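Local coordinates for purine catabolism protein pucG (Bacillus subtilis, PDB 3ISL) that catalyses the pyridoxal-phosphate-dependent transfer of an amino group from (S)-ureidoglycine to glyoxylate, giving oxalurate and glycine in purine catabolism, at residues Glu21-Val26 with Met367-Arg372; His153-Ile158 with Asp185-Asp190. All coordinates share one frame; numbering follows the deposited sequence.

Contact 1 of 2, residues Glu21-Val26 with Met367-Arg372; sequences EVDPRV and MGYSCR
Tyr369 lays one face of its ring over Asp23 and Pro24. Pro24 CD stands 3.9 Å from the ring centroid and Asp23 CA 4.0 Å, each a CH-pi contact set off toward the rim. With chi1 at -171°, Tyr369 CG lies beside its carbonyl carbon and the ring reaches across the start of helix 24-29. On the opposite face lies Arg372 CD. Asp23 sits at the N-cap of that helix, and its OD2 forms a salt bridge with Arg25 NH1.

Glu21 OE1 comes to the ring edge, near its plane, and forms a salt bridge with Arg372. The bond from Arg372 NH1 to Glu21 OE1 is 2.7 Å and nearly straight (164°). It arrives on the syn side, somewhat out of the carboxylate plane, and lies in the guanidinium plane. A weak second bond comes from Arg372 NH2. One water links Glu21 OE2 to Arg372 NH2. Arg372 NH1 also donates to Tyr369 O at 2.9 Å, which helps fix the guanidinium.

At the backbone of Glu21, its N donates to Ser370 OG at 3.2 Å. Ser370 OG is also bonded to Ile14 O. Ser201 OG bonds to both Glu21 O and Tyr369 N. The contact ties the N-terminal segment to the turn before helix 373-389, near the cofactor lysine Lys198, unlinked here, of this class-V aminotransferase fold.

Contact 2 of 2, residues His153-Ile158 with Asp185-Asp190; sequences HPLKAI and DEWKID
The Trp187 indole is met obliquely by Leu155 and Lys156, neither squarely over a face nor at an edge. Lys156 CB lies 3.7 Å from Trp187 CD1, at the pyrrole part of the ring. Leu155 CB lies 4.0 Å from Trp187 CE3, at the benzene part. The ring of His144 also meets the indole, with the planes steeply inclined.

An extended chain (chi1 -179°) carries the Lys156 methylenes past Trp187 CD1, crossing the indole at about a right angle. Its bend at the last torsion (chi4 43°) brings NZ to Glu186 O, a weak bond of 3.4 Å. The main partner of this ammonium is Glu160, one turn further along helix 156-164.

Residues Asp185 to Lys188 form a type I beta turn, closed by Lys188 N to Asp185 O. The turn precedes strand 191-193 of the large mixed sheet in the cofactor-binding domain, and the contact packs it against the start of helix 156-164.

Deeper in, Leu155 CD1 touches Ile189 CD1 at 4.0 Å. Both side chains rest on Val171 of strand 168-172, and Ile189 also reaches Phe169.

The two contacts lie on opposite sides of the chain's centre. Their own centres are 28 Å apart, and their nearest atoms are about 13 Å apart. In chain order, 21-26 comes first, then both segments of contact 2, then 367-372. They share no helix or strand. Contact 1 joins the starts of helices 24-29 and 373-389, and so brings the N-terminal segment back to the C-terminal part of the chain. Contact 2 is local and packs a turn and a helix start at the central sheet, near strands 168-172 and 191-193. Neither touches a cofactor: a bound pyridoxal phosphate lies about 13 Å from the side chain of Val22, and one about 11 Å from that of Leu155.

Contact 1 of 2, residues Glu21-Val26 with Met367-Arg372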
# COMPACT_ATOMS: atom_id res chain seq x y z
N GLU A 21 11.47 4.27 -14.00
CA GLU A 21 12.30 3.06 -13.86
C GLU A 21 12.92 3.09 -12.48
O GLU A 21 13.22 4.18 -11.93
CB GLU A 21 13.43 3.08 -14.88
CG GLU A 21 13.06 2.83 -16.27
CD GLU A 21 14.14 3.28 -17.21
OE1 GLU A 21 15.35 3.25 -16.84
OE2 GLU A 21 13.75 3.69 -18.31
N VAL A 22 13.13 1.91 -11.91
CA VAL A 22 13.75 1.73 -10.60
C VAL A 22 15.24 1.44 -10.72
O VAL A 22 15.63 0.54 -11.55
CB VAL A 22 13.00 0.62 -9.90
CG1 VAL A 22 13.60 0.25 -8.56
CG2 VAL A 22 11.56 1.13 -9.67
N ASP A 23 16.08 2.09 -9.91
CA ASP A 23 17.52 1.71 -9.93
C ASP A 23 17.65 0.18 -9.71
O ASP A 23 16.97 -0.38 -8.83
CB ASP A 23 18.34 2.46 -8.84
CG ASP A 23 19.88 2.30 -9.02
OD1 ASP A 23 20.41 1.18 -8.94
OD2 ASP A 23 20.60 3.29 -9.28
N PRO A 24 18.54 -0.49 -10.48
CA PRO A 24 18.83 -1.87 -10.33
C PRO A 24 19.27 -2.25 -8.93
O PRO A 24 18.97 -3.37 -8.50
CB PRO A 24 19.98 -2.08 -11.34
CG PRO A 24 19.56 -1.23 -12.44
CD PRO A 24 19.25 0.05 -11.67
N ARG A 25 19.95 -1.33 -8.22
CA ARG A 25 20.28 -1.63 -6.82
C ARG A 25 19.02 -1.75 -5.92
O ARG A 25 19.03 -2.46 -4.93
CB ARG A 25 21.24 -0.61 -6.23
CG ARG A 25 22.63 -0.71 -6.81
CD ARG A 25 22.85 0.58 -7.58
NE ARG A 25 23.77 1.39 -6.85
CZ ARG A 25 23.91 2.71 -6.96
NH1 ARG A 25 23.11 3.49 -7.73
NH2 ARG A 25 24.86 3.23 -6.23
N VAL A 26 17.97 -0.99 -6.24
CA VAL A 26 16.69 -1.11 -5.53
C VAL A 26 15.97 -2.36 -5.98
O VAL A 26 15.49 -3.15 -5.13
CB VAL A 26 15.82 0.17 -5.71
CG1 VAL A 26 14.46 -0.05 -5.22
CG2 VAL A 26 16.48 1.36 -4.93
N MET A 367 12.89 11.88 -14.37
CA MET A 367 12.88 11.74 -12.92
C MET A 367 13.72 10.56 -12.44
O MET A 367 13.57 9.45 -12.99
CB MET A 367 11.42 11.43 -12.45
CG MET A 367 10.39 12.59 -12.74
SD MET A 367 8.75 11.95 -12.47
CE MET A 367 7.88 13.48 -12.01
N GLY A 368 14.52 10.74 -11.37
CA GLY A 368 15.14 9.62 -10.77
C GLY A 368 16.05 8.83 -11.71
O GLY A 368 16.84 9.41 -12.48
N TYR A 369 15.93 7.51 -11.67
CA TYR A 369 16.83 6.65 -12.44
C TYR A 369 16.60 6.83 -13.95
O TYR A 369 17.49 6.57 -14.74
CB TYR A 369 16.60 5.18 -12.07
CG TYR A 369 17.67 4.30 -12.70
CD1 TYR A 369 19.01 4.34 -12.21
CD2 TYR A 369 17.39 3.51 -13.79
CE1 TYR A 369 20.00 3.58 -12.78
CE2 TYR A 369 18.40 2.74 -14.40
CZ TYR A 369 19.70 2.80 -13.90
OH TYR A 369 20.69 2.01 -14.47
N SER A 370 15.37 7.17 -14.35
CA SER A 370 15.02 7.53 -15.75
C SER A 370 15.70 8.83 -16.26
O SER A 370 15.80 9.11 -17.52
CB SER A 370 13.49 7.68 -15.81
OG SER A 370 12.86 6.38 -15.91
N CYS A 371 16.16 9.64 -15.31
CA CYS A 371 16.78 10.92 -15.63
C CYS A 371 18.26 10.63 -15.91
O CYS A 371 19.13 10.85 -15.03
CB CYS A 371 16.60 11.91 -14.47
SG CYS A 371 17.25 13.53 -14.86
N ARG A 372 18.55 10.09 -17.10
CA ARG A 372 19.92 9.73 -17.40
C ARG A 372 20.18 9.89 -18.87
O ARG A 372 19.26 9.84 -19.70
CB ARG A 372 20.32 8.33 -16.86
CG ARG A 372 19.79 7.13 -17.71
CD ARG A 372 20.12 5.79 -16.95
NE ARG A 372 19.76 4.64 -17.78
CZ ARG A 372 18.56 4.12 -17.75
NH1 ARG A 372 17.67 4.66 -16.91
NH2 ARG A 372 18.25 3.03 -18.48
O HOH W 1 15.93 2.48 -19.88

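Contact 2 of 2, residues His153-Ile158 with Asp185-Asp190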
# COMPACT_ATOMS: atom_id res chain seq x y z
N HIS A 153 5.60 25.51 -8.16
CA HIS A 153 5.16 26.73 -7.40
C HIS A 153 6.12 27.11 -6.25
O HIS A 153 6.49 26.23 -5.47
CB HIS A 153 3.78 26.46 -6.78
CG HIS A 153 2.99 27.70 -6.60
ND1 HIS A 153 1.84 27.96 -7.32
CD2 HIS A 153 3.24 28.80 -5.87
CE1 HIS A 153 1.39 29.16 -7.01
NE2 HIS A 153 2.22 29.69 -6.13
N PRO A 154 6.55 28.42 -6.16
CA PRO A 154 7.31 28.91 -5.01
C PRO A 154 6.51 28.71 -3.72
O PRO A 154 5.27 29.02 -3.65
CB PRO A 154 7.49 30.42 -5.32
CG PRO A 154 7.54 30.43 -6.80
CD PRO A 154 6.47 29.47 -7.21
N LEU A 155 7.17 28.15 -2.71
CA LEU A 155 6.49 27.87 -1.44
C LEU A 155 6.88 28.70 -0.19
O LEU A 155 6.15 28.69 0.77
CB LEU A 155 6.61 26.37 -1.08
CG LEU A 155 6.11 25.37 -2.14
CD1 LEU A 155 6.37 23.98 -1.60
CD2 LEU A 155 4.62 25.58 -2.59
N LYS A 156 8.05 29.32 -0.18
CA LYS A 156 8.59 29.90 1.05
C LYS A 156 7.69 31.06 1.56
O LYS A 156 7.39 31.14 2.77
CB LYS A 156 10.04 30.43 0.84
CG LYS A 156 10.81 31.07 2.07
CD LYS A 156 12.35 31.24 1.68
CE LYS A 156 13.26 31.97 2.71
NZ LYS A 156 12.88 31.43 4.03
N ALA A 157 7.34 31.97 0.66
CA ALA A 157 6.57 33.17 1.10
C ALA A 157 5.20 32.70 1.68
O ALA A 157 4.69 33.23 2.70
CB ALA A 157 6.44 34.19 -0.08
N ILE A 158 4.68 31.64 1.09
CA ILE A 158 3.39 31.10 1.51
C ILE A 158 3.49 30.44 2.90
O ILE A 158 2.71 30.72 3.78
CB ILE A 158 2.82 30.13 0.44
CG1 ILE A 158 2.40 30.96 -0.77
CG2 ILE A 158 1.57 29.31 1.04
CD1 ILE A 158 2.22 30.13 -2.06
N ASP A 185 11.88 22.62 6.62
CA ASP A 185 12.13 23.60 7.69
C ASP A 185 12.24 25.02 7.18
O ASP A 185 11.52 25.92 7.67
CB ASP A 185 13.32 23.24 8.58
CG ASP A 185 13.01 22.01 9.43
OD1 ASP A 185 11.88 21.50 9.32
OD2 ASP A 185 13.87 21.53 10.17
N GLU A 186 13.08 25.21 6.17
CA GLU A 186 13.30 26.55 5.64
C GLU A 186 12.03 27.20 5.09
O GLU A 186 11.90 28.41 5.17
CB GLU A 186 14.36 26.53 4.54
CG GLU A 186 15.70 26.87 5.09
CD GLU A 186 16.80 27.03 4.02
OE1 GLU A 186 17.79 26.25 4.10
OE2 GLU A 186 16.63 27.91 3.10
N TRP A 187 11.11 26.41 4.52
CA TRP A 187 9.95 27.00 3.88
C TRP A 187 8.74 27.00 4.81
O TRP A 187 7.64 27.32 4.38
CB TRP A 187 9.65 26.26 2.57
CG TRP A 187 10.73 26.40 1.55
CD1 TRP A 187 11.77 27.29 1.56
CD2 TRP A 187 10.85 25.65 0.34
NE1 TRP A 187 12.52 27.14 0.44
CE2 TRP A 187 11.98 26.14 -0.34
CE3 TRP A 187 10.12 24.60 -0.22
CZ2 TRP A 187 12.45 25.60 -1.57
CZ3 TRP A 187 10.56 24.07 -1.46
CH2 TRP A 187 11.71 24.59 -2.13
N LYS A 188 8.96 26.60 6.07
CA LYS A 188 7.95 26.61 7.09
C LYS A 188 6.76 25.77 6.62
O LYS A 188 5.60 26.16 6.75
CB LYS A 188 7.47 28.06 7.41
CG LYS A 188 8.58 29.08 7.82
CD LYS A 188 9.41 28.68 9.01
CE LYS A 188 9.92 29.91 9.79
NZ LYS A 188 10.58 30.85 8.87
N ILE A 189 7.08 24.63 6.05
CA ILE A 189 6.07 23.61 5.76
C ILE A 189 5.82 22.81 7.03
O ILE A 189 6.77 22.30 7.69
CB ILE A 189 6.55 22.69 4.59
CG1 ILE A 189 6.75 23.53 3.32
CG2 ILE A 189 5.63 21.44 4.42
CD1 ILE A 189 7.36 22.67 2.08
N ASP A 190 4.54 22.70 7.37
CA ASP A 190 4.13 21.95 8.55
C ASP A 190 3.97 20.45 8.33
O ASP A 190 4.24 19.65 9.23
CB ASP A 190 2.84 22.57 9.12
CG ASP A 190 2.99 24.02 9.49
OD1 ASP A 190 3.74 24.28 10.47
OD2 ASP A 190 2.35 24.90 8.83